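PDB 1TWY: ABC transporter, periplasmic substrate-binding protein from Vibrio cholerae O1 biovar eltor, which probably binds phosphate in the periplasm and delivers it to an ABC-type membrane transporter for uptake into the cell. Local coordinates for residues Q142-T148 against T198-F203; A106-Q111 against V213-Q217. All coordinates share one frame; numbering follows the deposited sequence.

Contact 1 (Q142-T148 against T198-F203)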
ATOM      1  N   GLN A 142      11.544  27.828   5.566  1.00 22.17           N
ATOM      2  CA  GLN A 142      10.867  27.792   4.281  1.00 22.56           C
ATOM      3  C   GLN A 142       9.530  27.057   4.488  1.00 19.08           C
ATOM      4  O   GLN A 142       9.490  26.072   5.155  1.00 20.13           O
ATOM      5  CB  GLN A 142      11.729  27.045   3.292  1.00 24.00           C
ATOM      6  CG  GLN A 142      11.091  26.869   1.918  1.00 21.19           C
ATOM      7  CD  GLN A 142      11.975  26.084   0.914  1.00 24.66           C
ATOM      8  OE1 GLN A 142      12.751  25.218   1.294  1.00 24.06           O
ATOM      9  NE2 GLN A 142      11.904  26.473  -0.307  1.00 21.95           N
ATOM     10  N   LYS A 143       8.489  27.638   3.931  1.00 21.41           N
ATOM     11  CA  LYS A 143       7.139  27.147   3.940  1.00 19.80           C
ATOM     12  C   LYS A 143       7.124  25.778   3.263  1.00 16.70           C
ATOM     13  O   LYS A 143       7.662  25.583   2.130  1.00 19.83           O
ATOM     14  CB  LYS A 143       6.158  28.082   3.275  1.00 24.74           C
ATOM     15  CG  LYS A 143       4.692  27.682   3.362  1.00 30.88           C
ATOM     16  CD  LYS A 143       3.756  28.786   2.837  1.00 33.75           C
ATOM     17  CE  LYS A 143       2.307  28.304   2.895  1.00 42.64           C
ATOM     18  NZ  LYS A 143       1.951  27.562   4.170  1.00 41.90           N
ATOM     19  N   ILE A 144       6.485  24.850   3.951  1.00 18.24           N
ATOM     20  CA  ILE A 144       6.283  23.470   3.403  1.00 18.63           C
ATOM     21  C   ILE A 144       5.253  23.408   2.275  1.00 19.35           C
ATOM     22  O   ILE A 144       4.140  23.954   2.371  1.00 22.74           O
ATOM     23  CB  ILE A 144       5.959  22.479   4.548  1.00 16.67           C
ATOM     24  CG1 ILE A 144       7.064  22.448   5.581  1.00 17.43           C
ATOM     25  CG2 ILE A 144       5.762  21.091   3.854  1.00 19.20           C
ATOM     26  CD1 ILE A 144       6.700  21.666   6.734  1.00 18.46           C
ATOM     27  N   ALA A 145       5.597  22.754   1.155  1.00 15.72           N
ATOM     28  CA  ALA A 145       4.528  22.417   0.141  1.00 14.81           C
ATOM     29  C   ALA A 145       4.234  20.903   0.356  1.00 17.20           C
ATOM     30  O   ALA A 145       5.160  20.070   0.226  1.00 18.43           O
ATOM     31  CB  ALA A 145       4.958  22.656  -1.300  1.00 17.87           C
ATOM     32  N   VAL A 146       3.064  20.604   0.817  1.00 17.22           N
ATOM     33  CA  VAL A 146       2.643  19.213   1.092  1.00 14.99           C
ATOM     34  C   VAL A 146       2.095  18.705  -0.184  1.00 15.53           C
ATOM     35  O   VAL A 146       1.215  19.239  -0.721  1.00 16.29           O
ATOM     36  CB  VAL A 146       1.498  19.241   2.098  1.00 18.37           C
ATOM     37  CG1 VAL A 146       1.012  17.838   2.463  1.00 17.23           C
ATOM     38  CG2 VAL A 146       1.990  19.901   3.385  1.00 18.87           C
ATOM     39  N   VAL A 147       2.552  17.538  -0.630  1.00 15.43           N
ATOM     40  CA  VAL A 147       2.122  16.871  -1.859  1.00 17.39           C
ATOM     41  C   VAL A 147       1.514  15.505  -1.517  1.00 13.83           C
ATOM     42  O   VAL A 147       2.016  14.749  -0.700  1.00 14.56           O
ATOM     43  CB  VAL A 147       3.228  16.720  -2.805  1.00 13.67           C
ATOM     44  CG1 VAL A 147       2.592  16.332  -4.212  1.00 17.84           C
ATOM     45  CG2 VAL A 147       4.090  17.922  -2.897  1.00 17.13           C
ATOM     46  N   THR A 148       0.375  15.208  -2.177  1.00 13.03           N
ATOM     47  CA  THR A 148      -0.369  14.056  -2.012  1.00 15.34           C
ATOM     48  C   THR A 148      -0.757  13.443  -3.378  1.00 14.42           C
ATOM     49  O   THR A 148      -0.385  14.030  -4.416  1.00 13.19           O
ATOM     50  CB  THR A 148      -1.505  14.246  -1.022  1.00 15.01           C
ATOM     51  OG1 THR A 148      -2.057  12.940  -0.738  1.00 16.17           O
ATOM     52  CG2 THR A 148      -2.643  15.115  -1.593  1.00 18.91           C
ATOM     53  N   THR A 198      12.455  22.562  -3.727  1.00 16.95           N
ATOM     54  CA  THR A 198      13.162  22.451  -2.442  1.00 16.43           C
ATOM     55  C   THR A 198      12.220  22.339  -1.215  1.00 19.55           C
ATOM     56  O   THR A 198      12.545  21.707  -0.247  1.00 20.54           O
ATOM     57  CB  THR A 198      14.123  23.632  -2.201  1.00 18.88           C
ATOM     58  OG1 THR A 198      13.480  24.864  -2.374  1.00 20.92           O
ATOM     59  CG2 THR A 198      15.249  23.662  -3.260  1.00 21.43           C
ATOM     60  N   GLN A 199      11.031  22.969  -1.340  1.00 18.08           N
ATOM     61  CA  GLN A 199      10.059  23.026  -0.252  1.00 19.42           C
ATOM     62  C   GLN A 199       9.170  21.799  -0.115  1.00 20.61           C
ATOM     63  O   GLN A 199       8.445  21.715   0.842  1.00 17.71           O
ATOM     64  CB  GLN A 199       9.147  24.241  -0.416  1.00 18.05           C
ATOM     65  CG  GLN A 199       8.116  24.272  -1.596  1.00 20.04           C
ATOM     66  CD  GLN A 199       8.576  24.903  -2.896  1.00 16.12           C
ATOM     67  OE1 GLN A 199       9.746  24.787  -3.208  1.00 20.73           O
ATOM     68  NE2 GLN A 199       7.688  25.556  -3.655  1.00 19.78           N
ATOM     69  N   ALA A 200       9.164  20.873  -1.096  1.00 16.84           N
ATOM     70  CA  ALA A 200       8.130  19.882  -1.124  1.00 15.26           C
ATOM     71  C   ALA A 200       8.453  18.610  -0.336  1.00 16.47           C
ATOM     72  O   ALA A 200       9.589  18.226  -0.109  1.00 16.46           O
ATOM     73  CB  ALA A 200       7.885  19.456  -2.653  1.00 18.40           C
ATOM     74  N   VAL A 201       7.383  18.004   0.165  1.00 15.81           N
ATOM     75  CA  VAL A 201       7.392  16.675   0.732  1.00 17.27           C
ATOM     76  C   VAL A 201       6.302  15.897   0.170  1.00 16.59           C
ATOM     77  O   VAL A 201       5.173  16.376  -0.166  1.00 15.61           O
ATOM     78  CB  VAL A 201       7.235  16.642   2.285  1.00 14.95           C
ATOM     79  CG1 VAL A 201       6.022  17.363   2.777  1.00 18.32           C
ATOM     80  CG2 VAL A 201       7.444  15.240   2.910  1.00 18.31           C
ATOM     81  N   GLY A 202       6.624  14.621  -0.035  1.00 13.45           N
ATOM     82  CA  GLY A 202       5.634  13.732  -0.560  1.00 18.52           C
ATOM     83  C   GLY A 202       5.921  12.286  -0.178  1.00 13.93           C
ATOM     84  O   GLY A 202       6.762  12.017   0.650  1.00 16.73           O
ATOM     85  N   PHE A 203       5.115  11.393  -0.732  1.00 16.54           N
ATOM     86  CA  PHE A 203       5.208   9.908  -0.470  1.00 13.85           C
ATOM     87  C   PHE A 203       5.109   9.202  -1.817  1.00 14.10           C
ATOM     88  O   PHE A 203       4.379   9.627  -2.736  1.00 15.52           O
ATOM     89  CB  PHE A 203       4.211   9.406   0.531  1.00 14.39           C
ATOM     90  CG  PHE A 203       2.807   9.679   0.216  1.00 14.82           C
ATOM     91  CD1 PHE A 203       2.211  10.877   0.591  1.00 12.96           C
ATOM     92  CD2 PHE A 203       2.063   8.790  -0.543  1.00 16.99           C
ATOM     93  CE1 PHE A 203       0.932  11.197   0.228  1.00 14.75           C
ATOM     94  CE2 PHE A 203       0.741   9.138  -0.914  1.00 16.93           C
ATOM     95  CZ  PHE A 203       0.186  10.343  -0.478  1.00 15.13           C
TER

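Contact 2 (A106-Q111 against V213-Q217)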
ATOM      1  N   ALA A 106       7.696   5.277   0.956  1.00 16.06           N
ATOM      2  CA  ALA A 106       8.792   6.175   1.336  1.00 13.77           C
ATOM      3  C   ALA A 106       8.338   7.585   1.389  1.00 14.49           C
ATOM      4  O   ALA A 106       7.510   8.000   0.609  1.00 15.81           O
ATOM      5  CB  ALA A 106       9.949   6.115   0.237  1.00 17.12           C
ATOM      6  N   ILE A 107       8.843   8.293   2.349  1.00 14.25           N
ATOM      7  CA  ILE A 107       8.666   9.755   2.368  1.00 15.53           C
ATOM      8  C   ILE A 107       9.847  10.400   1.693  1.00 14.36           C
ATOM      9  O   ILE A 107      11.011  10.121   1.999  1.00 14.68           O
ATOM     10  CB  ILE A 107       8.611  10.216   3.849  1.00 17.74           C
ATOM     11  CG1 ILE A 107       7.570   9.376   4.627  1.00 17.28           C
ATOM     12  CG2 ILE A 107       8.364  11.679   3.918  1.00 17.16           C
ATOM     13  CD1 ILE A 107       6.210   9.557   3.996  1.00 20.57           C
ATOM     14  N   VAL A 108       9.564  11.304   0.770  1.00 14.70           N
ATOM     15  CA  VAL A 108      10.567  11.854  -0.065  1.00 13.15           C
ATOM     16  C   VAL A 108      10.628  13.368   0.052  1.00 16.60           C
ATOM     17  O   VAL A 108       9.576  14.001   0.112  1.00 17.58           O
ATOM     18  CB  VAL A 108      10.449  11.371  -1.499  1.00 16.24           C
ATOM     19  CG1 VAL A 108      10.752   9.853  -1.549  1.00 17.66           C
ATOM     20  CG2 VAL A 108       9.140  11.636  -2.135  1.00 17.51           C
ATOM     21  N   VAL A 109      11.835  13.921   0.089  1.00 16.74           N
ATOM     22  CA  VAL A 109      12.081  15.337   0.050  1.00 16.63           C
ATOM     23  C   VAL A 109      13.082  15.704  -1.024  1.00 16.91           C
ATOM     24  O   VAL A 109      13.744  14.803  -1.583  1.00 15.42           O
ATOM     25  CB  VAL A 109      12.620  15.861   1.432  1.00 18.07           C
ATOM     26  CG1 VAL A 109      11.531  15.555   2.526  1.00 19.97           C
ATOM     27  CG2 VAL A 109      13.969  15.240   1.883  1.00 19.03           C
ATOM     28  N   ASN A 110      13.211  16.981  -1.275  1.00 16.65           N
ATOM     29  CA  ASN A 110      14.186  17.458  -2.292  1.00 15.42           C
ATOM     30  C   ASN A 110      15.607  17.219  -1.750  1.00 18.78           C
ATOM     31  O   ASN A 110      15.887  17.300  -0.530  1.00 20.18           O
ATOM     32  CB  ASN A 110      13.986  18.949  -2.512  1.00 16.77           C
ATOM     33  CG  ASN A 110      14.845  19.476  -3.610  1.00 18.64           C
ATOM     34  OD1 ASN A 110      16.039  19.808  -3.371  1.00 19.59           O
ATOM     35  ND2 ASN A 110      14.277  19.640  -4.784  1.00 16.31           N
ATOM     36  N   GLN A 111      16.507  16.774  -2.668  1.00 19.07           N
ATOM     37  CA  GLN A 111      17.900  16.545  -2.286  1.00 19.81           C
ATOM     38  C   GLN A 111      18.550  17.640  -1.396  1.00 18.04           C
ATOM     39  O   GLN A 111      19.410  17.287  -0.618  1.00 24.01           O
ATOM     40  CB  GLN A 111      18.802  16.417  -3.497  1.00 21.39           C
ATOM     41  CG  GLN A 111      20.121  15.715  -3.228  1.00 25.25           C
ATOM     42  CD  GLN A 111      19.946  14.325  -2.547  1.00 30.05           C
ATOM     43  OE1 GLN A 111      19.405  13.417  -3.135  1.00 27.07           O
ATOM     44  NE2 GLN A 111      20.399  14.223  -1.318  1.00 29.58           N
ATOM     45  N   VAL A 213      15.239  12.049  -5.912  1.00 18.41           N
ATOM     46  CA  VAL A 213      14.627  12.470  -4.634  1.00 18.53           C
ATOM     47  C   VAL A 213      15.411  11.855  -3.463  1.00 18.67           C
ATOM     48  O   VAL A 213      16.197  10.919  -3.682  1.00 21.73           O
ATOM     49  CB  VAL A 213      13.151  12.038  -4.457  1.00 21.64           C
ATOM     50  CG1 VAL A 213      12.295  12.605  -5.506  1.00 22.72           C
ATOM     51  CG2 VAL A 213      13.005  10.588  -4.482  1.00 17.57           C
ATOM     52  N   LYS A 214      15.225  12.413  -2.272  1.00 17.35           N
ATOM     53  CA  LYS A 214      15.863  11.876  -1.065  1.00 19.59           C
ATOM     54  C   LYS A 214      14.747  11.192  -0.213  1.00 19.18           C
ATOM     55  O   LYS A 214      13.851  11.907   0.272  1.00 17.76           O
ATOM     56  CB  LYS A 214      16.547  13.039  -0.256  1.00 18.84           C
ATOM     57  CG  LYS A 214      17.395  12.506   0.890  1.00 28.88           C
ATOM     58  CD  LYS A 214      18.447  13.445   1.338  1.00 37.07           C
ATOM     59  CE  LYS A 214      17.791  14.535   2.052  1.00 27.36           C
ATOM     60  NZ  LYS A 214      18.712  15.095   3.251  1.00 30.82           N
ATOM     61  N   ALA A 215      14.815   9.903  -0.034  1.00 19.34           N
ATOM     62  CA  ALA A 215      13.942   9.189   0.821  1.00 17.62           C
ATOM     63  C   ALA A 215      14.467   9.323   2.232  1.00 19.61           C
ATOM     64  O   ALA A 215      15.654   9.149   2.443  1.00 22.04           O
ATOM     65  CB  ALA A 215      13.993   7.693   0.444  1.00 19.27           C
ATOM     66  N   ILE A 216      13.649   9.725   3.178  1.00 19.93           N
ATOM     67  CA  ILE A 216      14.123   9.956   4.544  1.00 16.49           C
ATOM     68  C   ILE A 216      13.672   8.857   5.498  1.00 19.73           C
ATOM     69  O   ILE A 216      12.875   7.957   5.168  1.00 18.69           O
ATOM     70  CB  ILE A 216      13.694  11.301   5.052  1.00 18.54           C
ATOM     71  CG1 ILE A 216      12.199  11.395   5.085  1.00 18.30           C
ATOM     72  CG2 ILE A 216      14.336  12.358   4.168  1.00 20.53           C
ATOM     73  CD1 ILE A 216      11.710  12.756   5.795  1.00 22.53           C
ATOM     74  N   GLN A 217      14.257   8.831   6.693  1.00 20.90           N
ATOM     75  CA  GLN A 217      13.796   7.902   7.711  1.00 19.19           C
ATOM     76  C   GLN A 217      12.429   8.283   8.234  1.00 17.04           C
ATOM     77  O   GLN A 217      12.030   9.442   8.216  1.00 18.07           O
ATOM     78  CB  GLN A 217      14.780   7.909   8.889  1.00 18.98           C
ATOM     79  CG  GLN A 217      16.104   7.347   8.503  1.00 18.37           C
ATOM     80  CD  GLN A 217      17.182   7.606   9.643  1.00 29.29           C
ATOM     81  OE1 GLN A 217      17.029   8.520  10.502  1.00 26.46           O
ATOM     82  NE2 GLN A 217      18.221   6.845   9.623  1.00 26.90           N
TER
HETATM   83  O   HOH W   1      10.962   6.946   3.701  1.00 26.73           O
HETATM   84  O   HOH W   2      19.168  10.933  -3.352  1.00 30.07           O

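Contact 1 (Q142-T148 against T198-F203)
Strand 145-148 and strand 200-203 run side by side in the same direction, their short axes 4.9 Å apart at closest approach and 21° off parallel. Ala145 N donates to Gln199 O (3.0 Å) from well above the carbonyl plane, Val201 N returns a bond to Ala145 O (3.0 Å), and Val147 N reaches Val201 O (2.9 Å), the last two close to the carbonyl axis. Val201 thus gives its N-H to Ala145 and takes that of Val147, and Ala145 likewise bonds to Gln199 and Val201, the residues flanking its bridge partner Ala200, as in parallel pairing. Gln199 O also receives Trp134 NE1, so two donors grip it just where the pairing begins.

Ahead of the strands, the extended chain of Gln142, with CG anti to its own nitrogen (chi1 177°), crosses the Gln199 side chain at about a right angle. Its NE2 bonds Thr198 OG1 (3.1 Å) nearly straight and in the amide plane. Gln199 bends at chi2 after laying its CG against Ala145 CB (3.6 Å). Ala200 CB meets Val147 CG2 on one face of the sheet, near helix 187-196; on the other, Val201 CG1 meets Ile144 CG2 (3.9 Å) and Trp134 packs on both residues. At the far end Thr148 OG1 lies in the plane of the Phe203 ring, at its edge, 3.4 Å from CZ; Phe159 stacks on this ring.

The parallel pair belongs to the central sheet of an alpha/beta lobe, in keeping with a periplasmic binding protein. Its chemistry changes along its length: a side-chain hydrogen bond at the more exposed start, backbone bonds and small apolar side chains in the middle, and at the buried end a threonine hydroxyl against an aromatic edge, with Val147 O held by Tyr127 OH.

Contact 2 (A106-Q111 against V213-Q217)
Val109 and Ile216 meet at about a right angle, CG2 against CG2 at 3.7 Å, while Ile107 crosses Ile216 obliquely and sets its CB and CG2 against CG1 and CD1 of that residue. Ile216 can serve both neighbours because its two branches part: CG1 stands between the backbone nitrogen and carbonyl carbon (chi1 61°) and turns to Ile107, leaving CG2 for Val109. Ile107 and Val109 also pack on Val201 of the neighbouring strand 200-205.

Val108 faces the other way and lays its CG1 on Val213 CG2 (3.8 Å), with Ala215 alongside and helix 187-196 covering Val213. The backbone beneath is a short antiparallel pairing at the end of strand 96-109, the long strand of the mixed sheet in this binding-protein fold. Val109 and Lys214 form a hydrogen-bonded pair, N to O both ways at 2.9 Å; Val108 and Ala215 are the adjoining non-hydrogen-bonded pair. Ile216 N then binds Ile107 O (2.9 Å), which also takes a contact from Ala215 CA. Beyond it a water bridges the strands, accepting from Ile107 N (2.9 Å) and donating to Ile216 O.

Gln111 folds back at chi2 (53°) and crosses the Lys214 chain at about a right angle, bringing NE2 to 3.4 Å from Lys214 CD. The lysine stem lies with CE on Val109 CG2 (3.9 Å), and bends at chi3 and chi4 carry NZ on to the carbonyl oxygens of Asn113 and Val115, two acceptors that anchor the ammonium group in the loop after Gln111.

Overall arrangement
The two contacts have centres about 11 Å apart on the same side of the chain's centre, within one mixed sheet. Along the chain the order is 106-111, 142-148, 198-203, 213-217, so contact 1 falls wholly between the halves of contact 2. Strand 200-205 joins them: parallel to 145-149 on one flank, it runs antiparallel to 96-109 on the other, where Gly202 O probably accepts a hydrogen bond from Val108 N (2.9 Å). Thr198 CA also packs on Asn110 CB, and helix 187-196 reaches both contacts. Segments distant in sequence are thereby tied into one lobe, consistent with the two-lobed build of periplasmic binding proteins.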